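Local coordinates for secreted protein (Kutzneria albida DSM 43870, PDB 5M6Q) that is a microbial transglutaminase that probably transfers the gamma-glutamyl group of protein glutamine side chains to amines, at residues 24-27 against 31-34; 177-180 against 185-188. One frame throughout, in Å; residues are numbered along the deposited sequence.

Interaction 1: 24-27 against 31-34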
ATOM      1  N   ALA A  24      -8.829  11.548 -14.371  1.00 30.73           N
ATOM      2  CA  ALA A  24      -9.606  11.498 -13.140  1.00 33.08           C
ATOM      3  C   ALA A  24      -8.718  11.868 -11.959  1.00 31.33           C
ATOM      4  O   ALA A  24      -9.121  12.639 -11.091  1.00 31.86           O
ATOM      5  CB  ALA A  24     -10.229  10.139 -12.945  1.00 24.47           C
ATOM      6  N   TRP A  25      -7.504  11.328 -11.946  1.00 31.10           N
ATOM      7  CA  TRP A  25      -6.526  11.629 -10.910  1.00 27.58           C
ATOM      8  C   TRP A  25      -6.236  13.131 -10.829  1.00 34.32           C
ATOM      9  O   TRP A  25      -6.161  13.702  -9.748  1.00 33.80           O
ATOM     10  CB  TRP A  25      -5.235  10.856 -11.182  1.00 25.27           C
ATOM     11  CG  TRP A  25      -4.214  10.882 -10.078  1.00 29.65           C
ATOM     12  CD1 TRP A  25      -4.037   9.941  -9.104  1.00 26.25           C
ATOM     13  CD2 TRP A  25      -3.226  11.890  -9.845  1.00 27.99           C
ATOM     14  NE1 TRP A  25      -3.000  10.299  -8.285  1.00 33.19           N
ATOM     15  CE2 TRP A  25      -2.482  11.490  -8.716  1.00 31.47           C
ATOM     16  CE3 TRP A  25      -2.888  13.086 -10.489  1.00 26.14           C
ATOM     17  CZ2 TRP A  25      -1.426  12.253  -8.202  1.00 34.14           C
ATOM     18  CZ3 TRP A  25      -1.841  13.842  -9.979  1.00 37.59           C
ATOM     19  CH2 TRP A  25      -1.123  13.422  -8.844  1.00 34.76           C
ATOM     20  N   GLU A  26      -6.076  13.768 -11.979  1.00 33.22           N
ATOM     21  CA  GLU A  26      -5.768  15.193 -12.001  1.00 36.78           C
ATOM     22  C   GLU A  26      -6.943  16.041 -11.536  1.00 39.29           C
ATOM     23  O   GLU A  26      -6.739  17.067 -10.886  1.00 40.52           O
ATOM     24  CB  GLU A  26      -5.319  15.622 -13.399  1.00 33.87           C
ATOM     25  CG  GLU A  26      -3.955  15.068 -13.758  1.00 33.23           C
ATOM     26  CD  GLU A  26      -3.594  15.282 -15.217  1.00 38.12           C
ATOM     27  OE1 GLU A  26      -4.490  15.642 -16.010  1.00 46.33           O
ATOM     28  OE2 GLU A  26      -2.414  15.083 -15.570  1.00 40.08           O
ATOM     29  N   ARG A  27      -8.164  15.619 -11.853  1.00 34.50           N
ATOM     30  CA  ARG A  27      -9.344  16.326 -11.362  1.00 38.57           C
ATOM     31  C   ARG A  27      -9.414  16.245  -9.852  1.00 38.60           C
ATOM     32  O   ARG A  27      -9.774  17.209  -9.186  1.00 43.68           O
ATOM     33  CB  ARG A  27     -10.641  15.758 -11.954  1.00 34.51           C
ATOM     34  CG  ARG A  27     -10.919  16.148 -13.398  1.00 43.46           C
ATOM     35  CD  ARG A  27     -12.382  15.872 -13.795  1.00 49.47           C
ATOM     36  NE  ARG A  27     -12.769  14.463 -13.646  1.00 53.52           N
ATOM     37  CZ  ARG A  27     -12.471  13.504 -14.527  1.00 54.13           C
ATOM     38  NH1 ARG A  27     -11.770  13.797 -15.622  1.00 48.05           N
ATOM     39  NH2 ARG A  27     -12.863  12.247 -14.312  1.00 49.17           N
ATOM     40  N   ARG A  31      -4.572  19.083  -9.840  1.00 49.45           N
ATOM     41  CA  ARG A  31      -3.322  19.490 -10.457  1.00 44.51           C
ATOM     42  C   ARG A  31      -2.878  18.496 -11.505  1.00 41.06           C
ATOM     43  O   ARG A  31      -3.350  17.362 -11.555  1.00 41.56           O
ATOM     44  CB  ARG A  31      -2.221  19.631  -9.414  1.00 41.06           C
ATOM     45  CG  ARG A  31      -1.686  18.311  -8.918  1.00 38.94           C
ATOM     46  CD  ARG A  31      -0.389  18.534  -8.187  1.00 41.70           C
ATOM     47  NE  ARG A  31      -0.022  17.391  -7.368  1.00 38.74           N
ATOM     48  CZ  ARG A  31       0.781  16.417  -7.778  1.00 44.05           C
ATOM     49  NH1 ARG A  31       1.066  15.412  -6.958  1.00 38.58           N
ATOM     50  NH2 ARG A  31       1.303  16.455  -9.006  1.00 42.60           N
ATOM     51  N   GLU A  32      -1.935  18.931 -12.322  1.00 40.48           N
ATOM     52  CA  GLU A  32      -1.398  18.113 -13.378  1.00 40.26           C
ATOM     53  C   GLU A  32      -0.438  17.078 -12.805  1.00 43.95           C
ATOM     54  O   GLU A  32       0.289  17.343 -11.840  1.00 38.08           O
ATOM     55  CB  GLU A  32      -0.707  19.001 -14.404  1.00 42.17           C
ATOM     56  CG  GLU A  32      -0.215  18.308 -15.656  1.00 57.13           C
ATOM     57  CD  GLU A  32      -0.101  19.277 -16.819  1.00 65.17           C
ATOM     58  OE1 GLU A  32      -1.023  20.107 -16.977  1.00 65.46           O
ATOM     59  OE2 GLU A  32       0.908  19.223 -17.558  1.00 66.84           O
ATOM     60  N   MET A  33      -0.456  15.889 -13.392  1.00 39.47           N
ATOM     61  CA  MET A  33       0.476  14.848 -13.015  1.00 40.84           C
ATOM     62  C   MET A  33       1.803  15.154 -13.707  1.00 41.70           C
ATOM     63  O   MET A  33       1.826  15.426 -14.906  1.00 42.99           O
ATOM     64  CB  MET A  33      -0.071  13.463 -13.398  1.00 38.95           C
ATOM     65  CG  MET A  33       0.719  12.296 -12.819  1.00 36.63           C
ATOM     66  SD  MET A  33       0.108  10.646 -13.273  1.00 36.55           S
ATOM     67  CE  MET A  33      -1.290  10.425 -12.173  1.00 31.80           C
ATOM     68  N   THR A  34       2.896  15.121 -12.947  1.00 44.11           N
ATOM     69  CA  THR A  34       4.217  15.477 -13.462  1.00 42.12           C
ATOM     70  C   THR A  34       4.836  14.363 -14.292  1.00 45.13           C
ATOM     71  O   THR A  34       4.290  13.258 -14.392  1.00 37.66           O
ATOM     72  CB  THR A  34       5.211  15.809 -12.335  1.00 39.45           C
ATOM     73  OG1 THR A  34       5.652  14.591 -11.729  1.00 39.46           O
ATOM     74  CG2 THR A  34       4.568  16.695 -11.274  1.00 40.74           C
TER
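Glu26 accepts two backbone N-H groups from the loop that follows its helix. Its carbonyl O takes Arg31 N at 3.1 Å, and its carboxylate OE2 takes Met33 N at 3.0 Å. The second bond is nearly straight at 172°, although the donor meets the anti side of the carboxylate and stands well out of its plane. Arg38 adds only a weak, long ion pair to the same OE2. Trp25 supplies the apolar side. Its indole carries the methyl of Met33 over one face, with Met33 CE 3.7 Å from the centroid of the Trp25 five-membered ring; the bend at the end of the methionine chain (chi3 -79°) brings that methyl back over the indole in a CH-pi contact. At the far rim, Trp25 CH2 lies 3.5 Å from Arg31 NH1, and the planes stand 87° apart, with the ring edge-on beneath the guanidinium face. The polar ends are satisfied elsewhere: Trp25 NE1 by Asn52, and Arg31 NH1 by a salt bridge to Glu37. Arg31 NH2 adds a weak bond to Glu32 O. An alanine in place of Trp25 is likely to leave the Met33 methyl without its indole face, the Arg31 guanidinium without the ring edge, and Asn52 OD1 without its donor. The chemistry implies a loop pinned to the helix by Glu26 at two backbone amides, while the indole packs against the Met33 methyl and borders the Arg31 guanidinium, whose charge Glu37 meets.

Interaction 2: 177-180 against 185-188; sequences WFDQ and WWHA
Phe178 and Trp185 form the tight part of this contact. Their rings make an offset stack, the phenyl and indole six-membered centroids 4.1 Å apart and the planes only 8° from parallel; Phe178 CD1 comes to 3.3 Å from Trp185 CZ2. Phe178 CB lies over the same indole, 3.7 Å from the six-membered centroid of Trp185, while Gln180 CG covers the opposite phenyl face. On the face bearing Trp177 and Trp186 the two side chains meet more loosely. They approach each other only at their CB atoms, Trp177 CB to Trp186 CB 4.1 Å, because Trp177 CG sits anti to its own amide (chi1 173°) and carries the partly exposed indole away, toward Asn52 and Leu53 of helix 47-53. Trp186 turns instead toward Asp179: its NE1 reaches Asp179 OD2 at 3.2 Å on the anti lone pair, in a bond bent to 138°. The other oxygen, OD1, receives the amides of Asp181 and Thr182 in the turn. Backbone bonds Trp177 N to Trp186 O, 2.8 Å, and Trp186 N to Trp177 O, 2.9 Å, define the hydrogen-bonded pair; Phe178 and Trp185 form the adjacent non-hydrogen-bonded one. This register makes a beta hairpin, strands 174-179 and 184-188, within the central antiparallel sheet of the microbial transglutaminase fold.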
ATOM      1  N   TRP A 177      -4.044   0.006  -4.174  1.00 20.47           N
ATOM      2  CA  TRP A 177      -4.223   1.212  -3.399  1.00 19.74           C
ATOM      3  C   TRP A 177      -5.627   1.265  -2.831  1.00 22.02           C
ATOM      4  O   TRP A 177      -6.606   1.118  -3.570  1.00 22.01           O
ATOM      5  CB  TRP A 177      -3.966   2.437  -4.261  1.00 17.18           C
ATOM      6  CG  TRP A 177      -4.299   3.694  -3.534  1.00 23.64           C
ATOM      7  CD1 TRP A 177      -5.469   4.394  -3.586  1.00 23.83           C
ATOM      8  CD2 TRP A 177      -3.455   4.389  -2.620  1.00 23.76           C
ATOM      9  NE1 TRP A 177      -5.402   5.489  -2.761  1.00 25.15           N
ATOM     10  CE2 TRP A 177      -4.172   5.514  -2.161  1.00 24.25           C
ATOM     11  CE3 TRP A 177      -2.160   4.180  -2.154  1.00 24.43           C
ATOM     12  CZ2 TRP A 177      -3.635   6.425  -1.267  1.00 22.89           C
ATOM     13  CZ3 TRP A 177      -1.625   5.096  -1.260  1.00 30.67           C
ATOM     14  CH2 TRP A 177      -2.362   6.204  -0.834  1.00 20.74           C
ATOM     15  N   PHE A 178      -5.732   1.456  -1.524  1.00 17.21           N
ATOM     16  CA  PHE A 178      -7.040   1.486  -0.877  1.00 19.36           C
ATOM     17  C   PHE A 178      -7.709   2.846  -1.020  1.00 20.65           C
ATOM     18  O   PHE A 178      -7.304   3.813  -0.382  1.00 22.30           O
ATOM     19  CB  PHE A 178      -6.922   1.143   0.614  1.00 20.35           C
ATOM     20  CG  PHE A 178      -8.227   0.804   1.269  1.00 17.71           C
ATOM     21  CD1 PHE A 178      -9.386   0.594   0.507  1.00 18.88           C
ATOM     22  CD2 PHE A 178      -8.300   0.672   2.652  1.00 20.32           C
ATOM     23  CE1 PHE A 178     -10.594   0.267   1.115  1.00 21.69           C
ATOM     24  CE2 PHE A 178      -9.507   0.338   3.276  1.00 20.46           C
ATOM     25  CZ  PHE A 178     -10.656   0.130   2.501  1.00 21.02           C
ATOM     26  N   ASP A 179      -8.749   2.904  -1.842  1.00 21.79           N
ATOM     27  CA  ASP A 179      -9.534   4.119  -2.008  1.00 23.26           C
ATOM     28  C   ASP A 179     -10.681   4.047  -1.009  1.00 22.98           C
ATOM     29  O   ASP A 179     -11.656   3.337  -1.224  1.00 23.12           O
ATOM     30  CB  ASP A 179     -10.039   4.229  -3.451  1.00 24.79           C
ATOM     31  CG  ASP A 179     -11.026   5.395  -3.684  1.00 34.47           C
ATOM     32  OD1 ASP A 179     -11.602   5.978  -2.733  1.00 32.07           O
ATOM     33  OD2 ASP A 179     -11.251   5.712  -4.869  1.00 41.54           O
ATOM     34  N   GLN A 180     -10.554   4.791   0.077  1.00 24.58           N
ATOM     35  CA  GLN A 180     -11.504   4.683   1.167  1.00 25.84           C
ATOM     36  C   GLN A 180     -12.709   5.608   0.982  1.00 31.19           C
ATOM     37  O   GLN A 180     -13.598   5.634   1.820  1.00 31.43           O
ATOM     38  CB  GLN A 180     -10.796   4.946   2.491  1.00 25.80           C
ATOM     39  CG  GLN A 180      -9.823   3.808   2.815  1.00 23.60           C
ATOM     40  CD  GLN A 180      -8.889   4.094   3.980  1.00 23.90           C
ATOM     41  OE1 GLN A 180      -7.842   4.719   3.813  1.00 28.47           O
ATOM     42  NE2 GLN A 180      -9.236   3.581   5.154  1.00 24.42           N
ATOM     43  N   TRP A 185     -10.176  -0.921  -4.603  1.00 20.06           N
ATOM     44  CA  TRP A 185      -8.764  -1.197  -4.595  1.00 18.47           C
ATOM     45  C   TRP A 185      -8.219  -0.973  -6.000  1.00 21.06           C
ATOM     46  O   TRP A 185      -8.693  -1.579  -6.959  1.00 25.39           O
ATOM     47  CB  TRP A 185      -8.524  -2.625  -4.097  1.00 20.08           C
ATOM     48  CG  TRP A 185      -8.908  -2.699  -2.659  1.00 21.59           C
ATOM     49  CD1 TRP A 185     -10.173  -2.829  -2.153  1.00 21.43           C
ATOM     50  CD2 TRP A 185      -8.034  -2.541  -1.528  1.00 20.38           C
ATOM     51  NE1 TRP A 185     -10.133  -2.795  -0.774  1.00 21.36           N
ATOM     52  CE2 TRP A 185      -8.833  -2.626  -0.367  1.00 20.82           C
ATOM     53  CE3 TRP A 185      -6.654  -2.356  -1.385  1.00 20.08           C
ATOM     54  CZ2 TRP A 185      -8.296  -2.530   0.922  1.00 19.72           C
ATOM     55  CZ3 TRP A 185      -6.121  -2.272  -0.110  1.00 18.38           C
ATOM     56  CH2 TRP A 185      -6.940  -2.355   1.030  1.00 20.77           C
ATOM     57  N   TRP A 186      -7.264  -0.053  -6.113  1.00 21.10           N
ATOM     58  CA  TRP A 186      -6.741   0.359  -7.409  1.00 19.07           C
ATOM     59  C   TRP A 186      -5.438  -0.336  -7.719  1.00 21.38           C
ATOM     60  O   TRP A 186      -4.476  -0.243  -6.959  1.00 20.04           O
ATOM     61  CB  TRP A 186      -6.559   1.873  -7.433  1.00 20.01           C
ATOM     62  CG  TRP A 186      -7.869   2.584  -7.383  1.00 24.81           C
ATOM     63  CD1 TRP A 186      -8.646   2.787  -6.283  1.00 27.39           C
ATOM     64  CD2 TRP A 186      -8.580   3.159  -8.494  1.00 24.63           C
ATOM     65  NE1 TRP A 186      -9.796   3.469  -6.638  1.00 25.58           N
ATOM     66  CE2 TRP A 186      -9.777   3.708  -7.986  1.00 23.85           C
ATOM     67  CE3 TRP A 186      -8.323   3.251  -9.865  1.00 18.68           C
ATOM     68  CZ2 TRP A 186     -10.710   4.356  -8.799  1.00 22.43           C
ATOM     69  CZ3 TRP A 186      -9.248   3.901 -10.669  1.00 21.36           C
ATOM     70  CH2 TRP A 186     -10.422   4.447 -10.135  1.00 22.84           C
ATOM     71  N   HIS A 187      -5.411  -1.053  -8.831  1.00 21.89           N
ATOM     72  CA  HIS A 187      -4.206  -1.749  -9.213  1.00 18.89           C
ATOM     73  C   HIS A 187      -4.083  -1.705 -10.728  1.00 19.63           C
ATOM     74  O   HIS A 187      -4.685  -0.853 -11.369  1.00 20.81           O
ATOM     75  CB  HIS A 187      -4.179  -3.197  -8.662  1.00 19.93           C
ATOM     76  CG  HIS A 187      -5.399  -4.020  -8.962  1.00 18.14           C
ATOM     77  ND1 HIS A 187      -5.317  -5.313  -9.426  1.00 24.70           N
ATOM     78  CD2 HIS A 187      -6.719  -3.764  -8.802  1.00 23.66           C
ATOM     79  CE1 HIS A 187      -6.531  -5.809  -9.573  1.00 26.29           C
ATOM     80  NE2 HIS A 187      -7.401  -4.892  -9.196  1.00 21.78           N
ATOM     81  N   ALA A 188      -3.268  -2.579 -11.296  1.00 20.53           N
ATOM     82  CA  ALA A 188      -3.027  -2.551 -12.740  1.00 24.50           C
ATOM     83  C   ALA A 188      -2.506  -3.912 -13.174  1.00 21.04           C
ATOM     84  O   ALA A 188      -2.217  -4.764 -12.329  1.00 26.88           O
ATOM     85  CB  ALA A 188      -2.039  -1.422 -13.129  1.00 18.33           C
TER

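Overall arrangement
Interaction 1 lies toward the periphery, its centre 20 Å from that of the chain, whereas interaction 2 is central, at 8 Å. Their centres are about 17 Å apart and their nearest atoms about 6 Å, so they do not touch. Helix 47-53 bridges them: Asn52 accepts the Trp25 indole N-H and also packs against Trp177. Leu3 is a second intermediary, touched by both Trp25 and Trp186. Within the same hairpin, His187 ND1 is hydrogen-bonded to Asp174 OD2, consistent with the His-Asp part of the Cys-Asp-His triad known in microbial transglutaminases. Cys45, present as a hydroxyethylthio-modified residue, precedes the bridging helix in sequence.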